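Local coordinates for PUA domain-containing protein (Pyrococcus horikoshii, PDB 3D79) that is of unknown function but joins a pre-PUA-like domain to a PUA domain and may bind RNA, at residues Pro76-Leu81 with Gly139-Ile144; Trp93-Val98 with Glu127-Phe132; Val119-Gly124 with Lys152-Lys157. All coordinates share one frame; numbering follows the deposited sequence.

Interaction 1 (Pro76-Leu81 with Gly139-Ile144)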
loop_
_atom_site.group_PDB
_atom_site.type_symbol
_atom_site.label_atom_id
_atom_site.label_comp_id
_atom_site.label_asym_id
_atom_site.label_seq_id
_atom_site.Cartn_x
_atom_site.Cartn_y
_atom_site.Cartn_z
ATOM N N PRO A 76 -1.784 -3.613 1.530
ATOM C CA PRO A 76 -1.827 -2.972 2.847
ATOM C C PRO A 76 -2.422 -1.563 2.856
ATOM O O PRO A 76 -2.168 -0.768 1.948
ATOM C CB PRO A 76 -0.346 -2.910 3.254
ATOM C CG PRO A 76 0.277 -4.043 2.530
ATOM C CD PRO A 76 -0.430 -4.107 1.206
ATOM N N LEU A 77 -3.202 -1.268 3.891
ATOM C CA LEU A 77 -3.708 0.083 4.132
ATOM C C LEU A 77 -2.579 1.026 4.527
ATOM O O LEU A 77 -1.519 0.584 4.984
ATOM C CB LEU A 77 -4.749 0.073 5.254
ATOM C CG LEU A 77 -6.058 -0.675 4.988
ATOM C CD1 LEU A 77 -6.814 -0.859 6.281
ATOM C CD2 LEU A 77 -6.917 0.054 3.951
ATOM N N VAL A 78 -2.811 2.327 4.363
ATOM C CA VAL A 78 -1.829 3.327 4.797
ATOM C C VAL A 78 -1.565 3.215 6.306
ATOM O O VAL A 78 -0.407 3.297 6.732
ATOM C CB VAL A 78 -2.210 4.774 4.363
ATOM C CG1 VAL A 78 -1.172 5.782 4.856
ATOM C CG2 VAL A 78 -2.298 4.852 2.842
ATOM N N ILE A 79 -2.616 3.004 7.100
ATOM C CA ILE A 79 -2.449 2.828 8.555
ATOM C C ILE A 79 -1.560 1.621 8.894
ATOM O O ILE A 79 -0.680 1.715 9.766
ATOM C CB ILE A 79 -3.805 2.798 9.335
ATOM C CG1 ILE A 79 -3.564 2.861 10.854
ATOM C CG2 ILE A 79 -4.639 1.580 8.974
ATOM C CD1 ILE A 79 -2.784 4.093 11.307
ATOM N N ALA A 80 -1.769 0.506 8.187
ATOM C CA ALA A 80 -0.959 -0.702 8.379
ATOM C C ALA A 80 0.519 -0.433 8.080
ATOM O O ALA A 80 1.408 -0.836 8.843
ATOM C CB ALA A 80 -1.480 -1.837 7.515
ATOM N N LEU A 81 0.772 0.259 6.970
ATOM C CA LEU A 81 2.128 0.637 6.598
ATOM C C LEU A 81 2.715 1.659 7.572
ATOM O O LEU A 81 3.924 1.652 7.829
ATOM C CB LEU A 81 2.156 1.176 5.163
ATOM C CG LEU A 81 1.826 0.135 4.083
ATOM C CD1 LEU A 81 1.629 0.817 2.734
ATOM C CD2 LEU A 81 2.893 -0.953 3.979
ATOM N N GLY A 139 10.304 8.100 6.349
ATOM C CA GLY A 139 9.783 6.936 5.658
ATOM C C GLY A 139 8.354 6.663 6.072
ATOM O O GLY A 139 7.941 5.505 6.162
ATOM N N ARG A 140 7.605 7.734 6.342
ATOM C CA ARG A 140 6.184 7.618 6.641
ATOM C C ARG A 140 5.437 7.399 5.334
ATOM O O ARG A 140 5.704 8.087 4.350
ATOM C CB ARG A 140 5.632 8.876 7.324
ATOM C CG ARG A 140 6.163 9.156 8.723
ATOM C CD ARG A 140 6.078 7.929 9.620
ATOM N NE ARG A 140 6.113 8.300 11.035
ATOM C CZ ARG A 140 6.173 7.434 12.043
ATOM N NH1 ARG A 140 6.218 6.129 11.806
ATOM N NH2 ARG A 140 6.190 7.878 13.296
ATOM N N PRO A 141 4.510 6.430 5.318
ATOM C CA PRO A 141 3.734 6.215 4.098
ATOM C C PRO A 141 2.656 7.276 3.934
ATOM O O PRO A 141 2.041 7.705 4.918
ATOM C CB PRO A 141 3.115 4.840 4.327
ATOM C CG PRO A 141 2.923 4.781 5.812
ATOM C CD PRO A 141 4.132 5.481 6.384
ATOM N N LEU A 142 2.447 7.701 2.691
ATOM C CA LEU A 142 1.493 8.754 2.380
ATOM C C LEU A 142 0.279 8.187 1.661
ATOM O O LEU A 142 -0.826 8.720 1.771
ATOM C CB LEU A 142 2.133 9.798 1.459
ATOM C CG LEU A 142 3.502 10.370 1.821
ATOM C CD1 LEU A 142 3.973 11.287 0.712
ATOM C CD2 LEU A 142 3.435 11.111 3.152
ATOM N N ALA A 143 0.496 7.112 0.913
ATOM C CA ALA A 143 -0.514 6.646 -0.038
ATOM C C ALA A 143 -0.206 5.263 -0.577
ATOM O O ALA A 143 0.916 4.771 -0.465
ATOM C CB ALA A 143 -0.619 7.632 -1.207
ATOM N N ILE A 144 -1.224 4.654 -1.180
ATOM C CA ILE A 144 -1.049 3.442 -1.958
ATOM C C ILE A 144 -1.699 3.664 -3.317
ATOM O O ILE A 144 -2.577 4.532 -3.458
ATOM C CB ILE A 144 -1.631 2.181 -1.254
ATOM C CG1 ILE A 144 -3.129 2.332 -0.975
ATOM C CG2 ILE A 144 -0.871 1.896 0.061
ATOM C CD1 ILE A 144 -3.826 1.016 -0.624
#
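The seam between the pre-PUA-like part of the chain and the PUA domain is where Val78 and Leu81, on the first turn of helix 78-84, settle on Pro141 and Ile144 of strand 141-147. Leu81 meets the proline ring with its CB, which sits 3.7 Å from Pro141 CG, while its branch end reaches the other way: CD1 lies 3.8 Å from Ile144 CG2. Val78 straddles the strand between them. Its CG1, anti to the backbone N (chi1 179°), points to Pro141 O at 3.7 Å, and its CG2 rests 3.8 Å from Ala143 CA. Leu77 is the N-cap residue of the helix, and its O takes the first backbone bond from Leu81 N. The strand is a PUA-sheet strand with a classic beta bulge, Leu142 and Ala143 both facing Val133; Pro141 and Ile144, one on each flank of it, turn their side chains to the helix. Trp174 of helix 172-177 also packs on Val78, and Phe132 on Leu81 and Ile144. The side chains that meet are all apolar. One carbonyl is buried among them: Pro76 O is covered by Ile144, whose CG2 and CD1 both come to 3.5 Å from that oxygen, and it has no hydrogen-bonding partner in the model.

Interaction 2 (Trp93-Val98 with Glu127-Phe132)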
loop_
_atom_site.group_PDB
_atom_site.type_symbol
_atom_site.label_atom_id
_atom_site.label_comp_id
_atom_site.label_asym_id
_atom_site.label_seq_id
_atom_site.Cartn_x
_atom_site.Cartn_y
_atom_site.Cartn_z
ATOM N N TRP A 93 11.916 -1.003 1.215
ATOM C CA TRP A 93 10.969 -2.108 1.008
ATOM C C TRP A 93 10.611 -2.367 -0.454
ATOM O O TRP A 93 10.723 -1.464 -1.298
ATOM C CB TRP A 93 9.683 -1.843 1.794
ATOM C CG TRP A 93 9.620 -2.503 3.141
ATOM C CD1 TRP A 93 10.664 -2.760 3.990
ATOM C CD2 TRP A 93 8.438 -2.947 3.814
ATOM N NE1 TRP A 93 10.204 -3.359 5.140
ATOM C CE2 TRP A 93 8.841 -3.479 5.061
ATOM C CE3 TRP A 93 7.073 -2.947 3.485
ATOM C CZ2 TRP A 93 7.929 -4.016 5.978
ATOM C CZ3 TRP A 93 6.166 -3.482 4.400
ATOM C CH2 TRP A 93 6.602 -4.007 5.631
ATOM N N PRO A 94 10.156 -3.598 -0.761
ATOM C CA PRO A 94 9.611 -3.860 -2.085
ATOM C C PRO A 94 8.347 -3.037 -2.304
ATOM O O PRO A 94 7.647 -2.699 -1.336
ATOM C CB PRO A 94 9.248 -5.353 -2.052
ATOM C CG PRO A 94 9.883 -5.911 -0.841
ATOM C CD PRO A 94 10.108 -4.789 0.111
ATOM N N ARG A 95 8.086 -2.718 -3.569
ATOM C CA ARG A 95 6.909 -1.955 -4.014
ATOM C C ARG A 95 6.874 -0.505 -3.526
ATOM O O ARG A 95 5.832 0.143 -3.581
ATOM C CB ARG A 95 5.596 -2.670 -3.657
ATOM C CG ARG A 95 5.440 -4.060 -4.262
ATOM C CD ARG A 95 5.502 -4.023 -5.789
ATOM N NE ARG A 95 5.279 -5.337 -6.397
ATOM C CZ ARG A 95 4.089 -5.836 -6.723
ATOM N NH1 ARG A 95 2.972 -5.149 -6.494
ATOM N NH2 ARG A 95 4.019 -7.043 -7.272
ATOM N N ARG A 96 8.018 -0.003 -3.066
ATOM C CA ARG A 96 8.127 1.374 -2.595
ATOM C C ARG A 96 8.257 2.377 -3.735
ATOM O O ARG A 96 8.883 2.114 -4.769
ATOM C CB ARG A 96 9.333 1.539 -1.656
ATOM C CG ARG A 96 10.655 1.671 -2.397
ATOM C CD ARG A 96 11.845 1.723 -1.451
ATOM N NE ARG A 96 13.110 1.699 -2.187
ATOM C CZ ARG A 96 13.694 0.596 -2.653
ATOM N NH1 ARG A 96 13.136 -0.598 -2.470
ATOM N NH2 ARG A 96 14.840 0.686 -3.320
ATOM N N VAL A 97 7.650 3.533 -3.509
ATOM C CA VAL A 97 7.884 4.732 -4.305
ATOM C C VAL A 97 8.226 5.821 -3.301
ATOM O O VAL A 97 7.397 6.187 -2.466
ATOM C CB VAL A 97 6.635 5.112 -5.129
ATOM C CG1 VAL A 97 6.884 6.404 -5.893
ATOM C CG2 VAL A 97 6.269 3.971 -6.081
ATOM N N VAL A 98 9.466 6.306 -3.350
ATOM C CA VAL A 98 9.940 7.286 -2.369
ATOM C C VAL A 98 9.923 8.682 -2.979
ATOM O O VAL A 98 10.493 8.888 -4.051
ATOM C CB VAL A 98 11.367 6.953 -1.874
ATOM C CG1 VAL A 98 11.706 7.807 -0.667
ATOM C CG2 VAL A 98 11.460 5.468 -1.516
ATOM N N GLU A 127 4.617 -1.692 -14.463
ATOM C CA GLU A 127 3.354 -0.995 -14.719
ATOM C C GLU A 127 2.198 -1.896 -14.313
ATOM O O GLU A 127 2.196 -3.084 -14.639
ATOM C CB GLU A 127 3.212 -0.634 -16.202
ATOM C CG GLU A 127 4.182 0.419 -16.695
ATOM C CD GLU A 127 3.870 0.901 -18.108
ATOM O OE1 GLU A 127 2.743 0.662 -18.594
ATOM O OE2 GLU A 127 4.752 1.537 -18.725
ATOM N N GLY A 128 1.237 -1.334 -13.585
ATOM C CA GLY A 128 0.059 -2.079 -13.147
ATOM C C GLY A 128 0.151 -2.618 -11.733
ATOM O O GLY A 128 -0.871 -2.963 -11.137
ATOM N N ASP A 129 1.375 -2.691 -11.205
ATOM C CA ASP A 129 1.625 -3.184 -9.840
ATOM C C ASP A 129 1.053 -2.241 -8.797
ATOM O O ASP A 129 1.116 -1.016 -8.958
ATOM C CB ASP A 129 3.132 -3.329 -9.576
ATOM C CG ASP A 129 3.744 -4.584 -10.194
ATOM O OD1 ASP A 129 3.017 -5.412 -10.789
ATOM O OD2 ASP A 129 4.977 -4.748 -10.066
ATOM N N PHE A 130 0.511 -2.810 -7.719
ATOM C CA PHE A 130 0.192 -2.049 -6.517
ATOM C C PHE A 130 1.501 -1.572 -5.905
ATOM O O PHE A 130 2.465 -2.336 -5.818
ATOM C CB PHE A 130 -0.490 -2.934 -5.476
ATOM C CG PHE A 130 -1.974 -3.055 -5.629
ATOM C CD1 PHE A 130 -2.770 -1.936 -5.864
ATOM C CD2 PHE A 130 -2.584 -4.295 -5.492
ATOM C CE1 PHE A 130 -4.154 -2.059 -5.985
ATOM C CE2 PHE A 130 -3.960 -4.430 -5.610
ATOM C CZ PHE A 130 -4.750 -3.307 -5.854
ATOM N N VAL A 131 1.530 -0.316 -5.475
ATOM C CA VAL A 131 2.721 0.253 -4.839
ATOM C C VAL A 131 2.310 1.072 -3.620
ATOM O O VAL A 131 1.148 1.450 -3.486
ATOM C CB VAL A 131 3.536 1.153 -5.815
ATOM C CG1 VAL A 131 4.131 0.321 -6.968
ATOM C CG2 VAL A 131 2.696 2.325 -6.338
ATOM N N PHE A 132 3.254 1.337 -2.719
ATOM C CA PHE A 132 3.016 2.344 -1.695
ATOM C C PHE A 132 3.977 3.508 -1.876
ATOM O O PHE A 132 5.044 3.360 -2.478
ATOM C CB PHE A 132 3.102 1.777 -0.266
ATOM C CG PHE A 132 4.480 1.357 0.139
ATOM C CD1 PHE A 132 5.331 2.248 0.783
ATOM C CD2 PHE A 132 4.932 0.065 -0.124
ATOM C CE1 PHE A 132 6.619 1.865 1.147
ATOM C CE2 PHE A 132 6.213 -0.327 0.249
ATOM C CZ PHE A 132 7.055 0.578 0.882
HETATM O O HOH W 1 0.350 -5.766 -7.662
#
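Arg95 lays its guanidinium flat against the carboxylate of Asp129, the two planes 7° apart, with Asp129 OD2 over the centre of the group. The salt bridge this makes is long, 3.7 Å from Arg95 NE to Asp129 OD2, and rests on charge alone, since no N-H points at the oxygen; Lys126 N is the hydrogen-bond partner of that oxygen. At its edge the guanidinium is gripped in plane: Arg95 NH1 donates to Phe130 O (2.9 Å) on a carbonyl lone pair, and also to a water that accepts from Phe130 N. With an alanine in place of Arg95, Phe130 O and the water would probably lose this donor, and the Asp129 carboxylate its stacked positive charge. The bend at chi2 (-59°) carries the arginine chain alongside Phe130 O, with CD at 3.5 Å from it.

Further along, the Phe132 ring takes Arg96 CA over one face in a CH-pi contact, 3.9 Å from CA to the ring centroid, and Trp93 CB in plane at its edge, 3.7 Å from Phe132 CZ. Arg96 is steadied in turn by NH1 to Trp93 O, 2.8 Å, and by a salt bridge from NE to Asp120. The backbones pair as well: Phe132 N donates to Arg95 O (3.0 Å) and Val97 N to Phe132 O (2.8 Å), flanking the parallel bridge of Arg96 with Phe132. A type II turn from Trp93 to Arg96 leads into strand 96-99, which pairs in parallel with strand 130-135 in the mixed sheet of the PUA domain.

Interaction 3 (Val119-Gly124 with Lys152-Lys157)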
loop_
_atom_site.group_PDB
_atom_site.type_symbol
_atom_site.label_atom_id
_atom_site.label_comp_id
_atom_site.label_asym_id
_atom_site.label_seq_id
_atom_site.Cartn_x
_atom_site.Cartn_y
_atom_site.Cartn_z
ATOM N N VAL A 119 12.303 10.167 -5.667
ATOM C CA VAL A 119 13.742 10.081 -5.379
ATOM C C VAL A 119 14.279 8.642 -5.424
ATOM O O VAL A 119 15.490 8.425 -5.559
ATOM C CB VAL A 119 14.114 10.765 -4.038
ATOM C CG1 VAL A 119 13.824 12.261 -4.101
ATOM C CG2 VAL A 119 13.397 10.125 -2.864
ATOM N N ASP A 120 13.381 7.667 -5.299
ATOM C CA ASP A 120 13.749 6.254 -5.386
ATOM C C ASP A 120 12.488 5.436 -5.597
ATOM O O ASP A 120 11.394 5.883 -5.267
ATOM C CB ASP A 120 14.448 5.792 -4.097
ATOM C CG ASP A 120 15.036 4.396 -4.213
ATOM O OD1 ASP A 120 15.457 4.015 -5.326
ATOM O OD2 ASP A 120 15.076 3.674 -3.184
ATOM N N ALA A 121 12.658 4.244 -6.160
ATOM C CA ALA A 121 11.565 3.305 -6.365
ATOM C C ALA A 121 12.142 1.902 -6.441
ATOM O O ALA A 121 13.294 1.719 -6.831
ATOM C CB ALA A 121 10.791 3.646 -7.651
ATOM N N ASP A 122 11.348 0.919 -6.044
ATOM C CA ASP A 122 11.734 -0.478 -6.184
ATOM C C ASP A 122 11.818 -0.835 -7.666
ATOM O O ASP A 122 10.823 -0.767 -8.379
ATOM C CB ASP A 122 10.712 -1.360 -5.462
ATOM C CG ASP A 122 10.935 -2.843 -5.697
ATOM O OD1 ASP A 122 12.063 -3.245 -6.067
ATOM O OD2 ASP A 122 9.971 -3.604 -5.495
ATOM N N GLU A 123 13.009 -1.214 -8.127
ATOM C CA GLU A 123 13.193 -1.558 -9.544
ATOM C C GLU A 123 12.385 -2.795 -9.964
ATOM O O GLU A 123 12.192 -3.049 -11.154
ATOM C CB GLU A 123 14.678 -1.712 -9.879
ATOM C CG GLU A 123 15.468 -0.413 -9.701
ATOM C CD GLU A 123 16.642 -0.283 -10.656
ATOM O OE1 GLU A 123 16.843 -1.185 -11.501
ATOM O OE2 GLU A 123 17.367 0.734 -10.559
ATOM N N GLY A 124 11.887 -3.539 -8.977
ATOM C CA GLY A 124 11.036 -4.698 -9.230
ATOM C C GLY A 124 9.630 -4.343 -9.684
ATOM O O GLY A 124 8.913 -5.194 -10.215
ATOM N N LYS A 152 12.131 1.192 -12.619
ATOM C CA LYS A 152 13.282 1.740 -13.339
ATOM C C LYS A 152 12.945 3.067 -14.015
ATOM O O LYS A 152 13.712 4.030 -13.929
ATOM C CB LYS A 152 13.786 0.746 -14.385
ATOM C CG LYS A 152 14.555 -0.436 -13.798
ATOM C CD LYS A 152 14.981 -1.429 -14.883
ATOM C CE LYS A 152 16.077 -0.865 -15.780
ATOM N NZ LYS A 152 17.415 -0.838 -15.115
ATOM N N VAL A 153 11.796 3.107 -14.684
ATOM C CA VAL A 153 11.367 4.314 -15.387
ATOM C C VAL A 153 11.069 5.445 -14.396
ATOM O O VAL A 153 11.404 6.606 -14.651
ATOM C CB VAL A 153 10.189 4.023 -16.357
ATOM C CG1 VAL A 153 9.563 5.315 -16.869
ATOM C CG2 VAL A 153 10.679 3.172 -17.527
ATOM N N MET A 154 10.482 5.096 -13.249
ATOM C CA MET A 154 10.241 6.066 -12.175
ATOM C C MET A 154 11.521 6.762 -11.711
ATOM O O MET A 154 11.499 7.952 -11.396
ATOM C CB MET A 154 9.570 5.401 -10.968
ATOM C CG MET A 154 8.141 4.952 -11.186
ATOM S SD MET A 154 7.439 4.425 -9.608
ATOM C CE MET A 154 5.916 3.645 -10.154
ATOM N N LYS A 155 12.623 6.014 -11.656
ATOM C CA LYS A 155 13.912 6.563 -11.236
ATOM C C LYS A 155 14.594 7.413 -12.313
ATOM O O LYS A 155 15.352 8.333 -11.998
ATOM C CB LYS A 155 14.845 5.431 -10.788
ATOM C CG LYS A 155 14.394 4.758 -9.494
ATOM C CD LYS A 155 15.201 3.493 -9.199
ATOM C CE LYS A 155 16.613 3.826 -8.747
ATOM N NZ LYS A 155 17.460 2.599 -8.646
ATOM N N GLU A 156 14.312 7.092 -13.573
ATOM C CA GLU A 156 14.951 7.710 -14.737
ATOM C C GLU A 156 14.269 9.006 -15.181
ATOM O O GLU A 156 14.937 9.962 -15.595
ATOM C CB GLU A 156 14.957 6.708 -15.896
ATOM C CG GLU A 156 15.505 7.232 -17.232
ATOM C CD GLU A 156 17.030 7.359 -17.277
ATOM O OE1 GLU A 156 17.730 6.751 -16.433
ATOM O OE2 GLU A 156 17.528 8.078 -18.175
ATOM N N LYS A 157 12.943 9.023 -15.109
ATOM C CA LYS A 157 12.159 10.136 -15.649
ATOM C C LYS A 157 11.913 11.237 -14.631
ATOM O O LYS A 157 11.685 10.970 -13.451
ATOM C CB LYS A 157 10.822 9.642 -16.210
ATOM C CG LYS A 157 10.958 8.683 -17.380
ATOM C CD LYS A 157 9.755 8.742 -18.306
ATOM C CE LYS A 157 10.068 9.566 -19.552
ATOM N NZ LYS A 157 10.850 8.789 -20.567
HETATM O O HOH W 2 16.315 1.527 -6.163
HETATM O O HOH W 3 11.617 -1.647 -13.425
#
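The chain leaves strand 118-121 along one side of helix 151-156, bringing Asp120 CA to 5.9 Å from Lys155 CA and then Glu123 CA to 5.0 Å from Lys152 CA. Glu123 sits across two lysines one helical turn apart. Its OE2 receives Lys155 NZ at 2.7 Å on the anti lone pair, away from the other oxygen, in a hydrogen-bonded salt bridge. OE1 faces Lys152, where the bridge to NZ is long, 3.7 Å, and the aliphatic CG comes closer, 3.3 Å from Glu123 OE1. Lys152 is curled at chi3 and chi4 (70° and 75°), which folds its ammonium back towards the carboxylate; the glutamate crosses Lys155 at about a right angle and Lys152 obliquely. The three residues form a salt-bridge network on the solvent-exposed surface of the PUA domain, tying the helix that follows strand 141-147 to the loop after strand 118-121. Water joins the two pieces as well: one molecule donates to Glu123 O and accepts from Lys152 N, and another donates to Asp120 OD1 while accepting from Lys155 NZ. Asp120 lies beside Lys155, pointing the same way, with OD1 3.6 Å from CE; its OD2 is held by Arg96 NE. The lysine chain runs over the strand end, its CD 3.5 Å from Ala121 O. Beneath this polar layer Ala121 CB packs on Met154, 3.9 Å from its CB, and Met154 reaches on to Val97. Ala121 N is buried here with no partner in the model. Just downstream, Asp122 OD1 accepts from Gly124 N in an Asx turn, met from above the carboxylate plane, while Asp122 OD2 takes Arg95 N.

How the interactions relate
Interaction 1 lies near the middle of the molecule, its centre about 6 Å from that of the chain, and interaction 3 lies towards the periphery, its centre about 17 Å from the chain's centre; interaction 2 stands between, about 11 Å from the first and about 10 Å from the third, centre to centre. All three reach the same mixed sheet. Helix 78-84 and strand 141-147 both touch strand 130-135, joining interactions 1 and 2, and strands 96-99 and 118-121 pair antiparallel between interactions 2 and 3. Along the chain, both segments of interaction 2 fall between those of interaction 1, whereas interaction 3 alternates with each. The PUA sheet meets the pre-PUA-like part through interaction 1, among other contacts, and its own helix 151-156 through interaction 3.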